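Local coordinates for protein tautomerase (Advenella mimigardefordensis DPN7, PDB 6VVW) that belongs to the tautomerase (MIF) superfamily and forms a trimer of chains built on two beta-alpha-beta halves, at residues Q7-R12 / I46-S51; I64-L69 / T101-I106. All coordinates share one frame; numbering follows the deposited sequence.

Contact 1: residues Q7-R12 / I46-S51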
loop_
_atom_site.group_PDB
_atom_site.type_symbol
_atom_site.label_atom_id
_atom_site.label_comp_id
_atom_site.label_asym_id
_atom_site.label_seq_id
_atom_site.Cartn_x
_atom_site.Cartn_y
_atom_site.Cartn_z
ATOM N N GLN A 7 -9.060 0.065 -1.277
ATOM C CA GLN A 7 -9.408 -0.326 -2.635
ATOM C C GLN A 7 -10.816 -0.896 -2.629
ATOM O O GLN A 7 -11.092 -1.864 -1.915
ATOM C CB GLN A 7 -8.424 -1.347 -3.187
ATOM C CG GLN A 7 -7.097 -0.743 -3.552
ATOM C CD GLN A 7 -6.043 -1.773 -3.952
ATOM O OE1 GLN A 7 -6.312 -2.978 -4.027
ATOM N NE2 GLN A 7 -4.821 -1.292 -4.218
ATOM N N VAL A 8 -11.707 -0.287 -3.409
ATOM C CA VAL A 8 -13.051 -0.809 -3.607
ATOM C C VAL A 8 -13.218 -1.162 -5.073
ATOM O O VAL A 8 -12.623 -0.521 -5.936
ATOM C CB VAL A 8 -14.115 0.213 -3.175
ATOM C CG1 VAL A 8 -13.882 1.514 -3.883
ATOM C CG2 VAL A 8 -15.507 -0.320 -3.469
ATOM N N THR A 9 -14.016 -2.179 -5.364
ATOM C CA THR A 9 -14.370 -2.426 -6.758
ATOM C C THR A 9 -15.008 -1.158 -7.333
ATOM O O THR A 9 -15.756 -0.454 -6.647
ATOM C CB THR A 9 -15.317 -3.632 -6.870
ATOM O OG1 THR A 9 -15.198 -4.234 -8.161
ATOM C CG2 THR A 9 -16.759 -3.230 -6.704
ATOM N N ALA A 10 -14.662 -0.816 -8.574
ATOM C CA ALA A 10 -15.123 0.456 -9.112
ATOM C C ALA A 10 -16.635 0.452 -9.316
ATOM O O ALA A 10 -17.266 -0.604 -9.460
ATOM C CB ALA A 10 -14.430 0.757 -10.439
ATOM N N GLY A 11 -17.221 1.656 -9.326
ATOM C CA GLY A 11 -18.563 1.836 -9.864
ATOM C C GLY A 11 -19.615 2.410 -8.940
ATOM O O GLY A 11 -20.777 2.010 -8.997
ATOM N N ARG A 12 -19.238 3.349 -8.085
ATOM C CA ARG A 12 -20.141 3.869 -7.073
ATOM C C ARG A 12 -20.363 5.355 -7.301
ATOM O O ARG A 12 -19.525 6.042 -7.880
ATOM C CB ARG A 12 -19.586 3.659 -5.647
ATOM C CG ARG A 12 -18.955 2.315 -5.365
ATOM C CD ARG A 12 -19.985 1.256 -5.023
ATOM N NE ARG A 12 -19.593 -0.038 -5.578
ATOM C CZ ARG A 12 -19.986 -1.216 -5.094
ATOM N NH1 ARG A 12 -20.792 -1.273 -4.043
ATOM N NH2 ARG A 12 -19.576 -2.342 -5.661
ATOM N N ILE A 46 -11.160 0.496 -8.126
ATOM C CA ILE A 46 -10.421 -0.458 -8.930
ATOM C C ILE A 46 -11.375 -1.033 -9.961
ATOM O O ILE A 46 -12.496 -1.429 -9.624
ATOM C CB ILE A 46 -9.823 -1.582 -8.067
ATOM C CG1 ILE A 46 -8.779 -1.021 -7.105
ATOM C CG2 ILE A 46 -9.195 -2.621 -8.941
ATOM C CD1 ILE A 46 -7.753 -2.028 -6.720
ATOM N N GLU A 47 -10.939 -1.067 -11.209
ATOM C CA GLU A 47 -11.792 -1.581 -12.261
ATOM C C GLU A 47 -11.917 -3.086 -12.140
ATOM O O GLU A 47 -10.955 -3.780 -11.805
ATOM C CB GLU A 47 -11.225 -1.236 -13.639
ATOM C CG GLU A 47 -11.917 -0.105 -14.346
ATOM C CD GLU A 47 -13.406 -0.335 -14.496
ATOM O OE1 GLU A 47 -13.835 -1.505 -14.597
ATOM O OE2 GLU A 47 -14.146 0.667 -14.517
ATOM N N GLN A 48 -13.112 -3.592 -12.452
ATOM C CA GLN A 48 -13.230 -4.993 -12.817
ATOM C C GLN A 48 -12.206 -5.245 -13.914
ATOM O O GLN A 48 -11.649 -4.297 -14.476
ATOM C CB GLN A 48 -14.653 -5.326 -13.259
ATOM C CG GLN A 48 -15.721 -4.583 -12.465
ATOM C CD GLN A 48 -16.998 -5.383 -12.247
ATOM O OE1 GLN A 48 -17.427 -6.143 -13.111
ATOM N NE2 GLN A 48 -17.614 -5.214 -11.071
ATOM N N GLN A 49 -11.896 -6.503 -14.179
ATOM C CA GLN A 49 -10.741 -6.901 -14.985
ATOM C C GLN A 49 -9.468 -6.117 -14.662
ATOM O O GLN A 49 -8.496 -6.155 -15.423
ATOM C CB GLN A 49 -11.082 -6.831 -16.482
ATOM C CG GLN A 49 -11.255 -5.466 -17.098
ATOM C CD GLN A 49 -12.422 -5.450 -18.062
ATOM O OE1 GLN A 49 -12.275 -5.802 -19.230
ATOM N NE2 GLN A 49 -13.599 -5.063 -17.567
ATOM N N ASP A 50 -9.457 -5.413 -13.532
ATOM C CA ASP A 50 -8.228 -4.971 -12.889
ATOM C C ASP A 50 -8.130 -5.511 -11.466
ATOM O O ASP A 50 -7.266 -5.057 -10.702
ATOM C CB ASP A 50 -8.125 -3.438 -12.869
ATOM C CG ASP A 50 -7.949 -2.840 -14.251
ATOM O OD1 ASP A 50 -8.408 -3.446 -15.240
ATOM O OD2 ASP A 50 -7.349 -1.756 -14.355
ATOM N N SER A 51 -9.009 -6.448 -11.088
ATOM C CA SER A 51 -8.961 -7.124 -9.796
ATOM C C SER A 51 -9.585 -8.509 -9.909
ATOM O O SER A 51 -10.281 -8.809 -10.874
ATOM C CB SER A 51 -9.691 -6.336 -8.720
ATOM O OG SER A 51 -11.078 -6.596 -8.810
#

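Contact 2: residues I64-L69 / T101-I106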
loop_
_atom_site.group_PDB
_atom_site.type_symbol
_atom_site.label_atom_id
_atom_site.label_comp_id
_atom_site.label_asym_id
_atom_site.label_seq_id
_atom_site.Cartn_x
_atom_site.Cartn_y
_atom_site.Cartn_z
ATOM N N ILE A 64 -9.044 -2.653 3.041
ATOM C CA ILE A 64 -8.561 -1.517 3.795
ATOM C C ILE A 64 -7.188 -1.840 4.350
ATOM O O ILE A 64 -7.040 -2.764 5.152
ATOM C CB ILE A 64 -9.510 -1.170 4.936
ATOM C CG1 ILE A 64 -10.923 -1.090 4.420
ATOM C CG2 ILE A 64 -9.078 0.128 5.549
ATOM C CD1 ILE A 64 -11.839 -0.447 5.389
ATOM N N VAL A 65 -6.191 -1.055 3.986
ATOM C CA VAL A 65 -4.942 -1.043 4.726
ATOM C C VAL A 65 -4.971 0.140 5.678
ATOM O O VAL A 65 -5.152 1.288 5.251
ATOM C CB VAL A 65 -3.729 -0.982 3.797
ATOM C CG1 VAL A 65 -2.476 -1.159 4.625
ATOM C CG2 VAL A 65 -3.840 -2.060 2.737
ATOM N N ALA A 66 -4.817 -0.145 6.969
ATOM C CA ALA A 66 -4.874 0.855 8.029
ATOM C C ALA A 66 -3.514 0.985 8.701
ATOM O O ALA A 66 -3.005 0.031 9.291
ATOM C CB ALA A 66 -5.925 0.483 9.065
ATOM N N PHE A 67 -2.943 2.161 8.637
ATOM C CA PHE A 67 -1.709 2.457 9.327
ATOM C C PHE A 67 -2.037 3.217 10.601
ATOM O O PHE A 67 -2.591 4.321 10.546
ATOM C CB PHE A 67 -0.783 3.258 8.420
ATOM C CG PHE A 67 -0.363 2.510 7.193
ATOM C CD1 PHE A 67 0.772 1.727 7.198
ATOM C CD2 PHE A 67 -1.106 2.585 6.032
ATOM C CE1 PHE A 67 1.160 1.030 6.065
ATOM C CE2 PHE A 67 -0.725 1.892 4.905
ATOM C CZ PHE A 67 0.411 1.113 4.918
ATOM N N LEU A 68 -1.724 2.608 11.752
ATOM C CA LEU A 68 -1.997 3.204 13.052
ATOM C C LEU A 68 -0.705 3.230 13.847
ATOM O O LEU A 68 0.244 2.550 13.498
ATOM C CB LEU A 68 -3.064 2.426 13.791
ATOM C CG LEU A 68 -4.250 1.957 12.958
ATOM C CD1 LEU A 68 -3.998 0.595 12.303
ATOM C CD2 LEU A 68 -5.449 1.888 13.852
ATOM N N LEU A 69 -0.651 4.022 14.906
ATOM C CA LEU A 69 0.537 4.064 15.762
ATOM C C LEU A 69 0.484 2.937 16.789
ATOM O O LEU A 69 -0.440 2.884 17.607
ATOM C CB LEU A 69 0.643 5.407 16.478
ATOM C CG LEU A 69 1.311 6.533 15.698
ATOM C CD1 LEU A 69 0.737 7.864 16.149
ATOM C CD2 LEU A 69 2.817 6.503 15.856
ATOM N N THR A 101 -9.509 -6.109 5.661
ATOM C CA THR A 101 -8.772 -5.073 6.355
ATOM C C THR A 101 -7.443 -5.627 6.837
ATOM O O THR A 101 -7.247 -6.836 6.951
ATOM C CB THR A 101 -9.585 -4.532 7.517
ATOM O OG1 THR A 101 -10.937 -4.411 7.083
ATOM C CG2 THR A 101 -9.093 -3.175 7.932
ATOM N N MET A 102 -6.528 -4.719 7.111
ATOM C CA MET A 102 -5.132 -5.072 7.309
ATOM C C MET A 102 -4.567 -4.027 8.264
ATOM O O MET A 102 -4.296 -2.896 7.853
ATOM C CB MET A 102 -4.389 -5.083 5.981
ATOM C CG MET A 102 -4.717 -6.237 5.048
ATOM S SD MET A 102 -6.241 -6.027 4.136
ATOM C CE MET A 102 -5.910 -4.387 3.511
ATOM N N LEU A 103 -4.448 -4.394 9.539
ATOM C CA LEU A 103 -4.082 -3.453 10.589
ATOM C C LEU A 103 -2.579 -3.485 10.785
ATOM O O LEU A 103 -1.999 -4.547 11.045
ATOM C CB LEU A 103 -4.795 -3.791 11.886
ATOM C CG LEU A 103 -6.297 -3.845 11.729
ATOM C CD1 LEU A 103 -6.860 -3.959 13.097
ATOM C CD2 LEU A 103 -6.754 -2.573 11.065
ATOM N N ILE A 104 -1.948 -2.330 10.614
ATOM C CA ILE A 104 -0.499 -2.219 10.554
ATOM C C ILE A 104 -0.106 -1.215 11.613
ATOM O O ILE A 104 -0.366 -0.015 11.466
ATOM C CB ILE A 104 -0.010 -1.778 9.171
ATOM C CG1 ILE A 104 -0.903 -2.355 8.081
ATOM C CG2 ILE A 104 1.419 -2.211 8.968
ATOM C CD1 ILE A 104 -0.158 -2.903 6.907
ATOM N N ASP A 105 0.517 -1.697 12.680
ATOM C CA ASP A 105 0.863 -0.856 13.813
ATOM C C ASP A 105 2.303 -0.416 13.671
ATOM O O ASP A 105 3.216 -1.248 13.699
ATOM C CB ASP A 105 0.614 -1.585 15.134
ATOM C CG ASP A 105 -0.853 -1.670 15.441
ATOM O OD1 ASP A 105 -1.531 -2.434 14.720
ATOM O OD2 ASP A 105 -1.347 -0.935 16.325
ATOM N N ILE A 106 2.488 0.903 13.506
ATOM C CA ILE A 106 3.762 1.559 13.245
ATOM C C ILE A 106 4.312 2.128 14.546
ATOM O O ILE A 106 3.575 2.553 15.450
ATOM C CB ILE A 106 3.626 2.668 12.174
ATOM C CG1 ILE A 106 4.784 2.616 11.191
ATOM C CG2 ILE A 106 3.601 4.069 12.811
ATOM C CD1 ILE A 106 5.078 3.965 10.545
#

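Contact 1: residues Q7-R12 / I46-S51
Ile-46 meets the end of strand 3-8 with both its backbone and its side chain, where the first beta-alpha-beta half of this tautomerase fold runs out into loops. Two backbone bonds bracket Thr-9 in a single backbone bridge between Thr-9 and Ile-46: Ile-46 N donates to Val-8 O at 2.8 Å, and Ala-10 N donates to Ile-46 O, a bond whose modelled length is doubtful.

The side-chain contact is carried by Ile-46 and Gln-7, which cross obliquely. A chi2 of 173° keeps the chain of Gln-7 extended, and it runs past the end of Ile-46. With CG1 of Ile-46 turned anti to its own carbonyl carbon (chi1 -65°), CD1 reaches this chain and lies against its amide, 3.2 Å from Gln-7 OE1 and 3.5 Å from Gln-7 CG. That amide oxygen is hydrogen-bonded to Ser-42 OG of the second subunit, so the methyl packs on a group already engaged across the subunit interface. Phe-61 also touches both side chains.

Farther along, the methyl of Ala-10 points toward the loop and approaches Glu-47 CA to 4.0 Å. The CB of Thr-9 is directed away from the loop, yet its hydroxyl is met loosely by the bent chain of Gln-48, whose NE2 stops 3.9 Å from Thr-9 OG1.

Contact 2: residues I64-L69 / T101-I106
Strands 64-69 and 101-106 run parallel, their short axes 4.5 Å apart at closest approach and turned by 32°, as the neighbouring strands of a beta-alpha-beta unit whose crossover is helix 74-92. The register is unbroken from Ile-64 beside Thr-101 to Leu-69 beside Ile-106. Four hydrogen bonds zigzag between them: Ala-66 gives its N-H to Met-102 O and receives Ile-104 N, and Leu-68 likewise gives to Ile-104 O and receives Ile-106 N. The bond from Ala-66 N to Met-102 O measures 2.9 Å. Thus Ala-66 and Leu-68 each use both backbone polar groups toward strand 101-106.

One face carries Ile-64, Ala-66, Leu-68, Thr-101, Leu-103 and Asp-105 and is covered by helix 74-92 through Phe-80, Leu-81 and Ile-84. Here Ile-64 and Thr-101 lie side by side, Ile-64 CB 3.6 Å from Thr-101 CG2, while Leu-103 CD2 rests 3.7 Å from Ala-66 CB.

The other face, with Val-65, Phe-67, Leu-69, Met-102, Ile-104 and Ile-106, packs partly on Met-111 and Ala-119 of its own chain and partly on the two other subunits; Phe-67 of the second subunit touches Val-65 and Ile-104. Within the chain, Ile-104 lies alongside Phe-67, its CB 4.1 Å from Phe-67 CD1. CG1 of Val-65 stands anti to the backbone N (chi1 -173°), which sets this methyl 3.7 Å from Ile-104 CD1.

How the contacts relate
Both contacts reach one mixed sheet, in which strand 3-8 lies antiparallel to strand 62-69. Contact 1 sits where strand 3-8 gives way to loops, whereas contact 2 joins strand 62-69 to strand 99-106, one of the two edge strands of the sheet within the chain. Their centres are 21 Å apart and their nearest atoms about 5 Å apart, without touching. Backbone bonds tie them through the shared sheet: Gln-7 pairs with Asn-63, just before Ile-64. They follow one another along the chain, contact 1 in its first beta-alpha-beta half and contact 2 in the second. Both also meet the second subunit, where Ser-51 of contact 1 and Thr-101 and Met-102 of contact 2 extend the beta pairing across the interface.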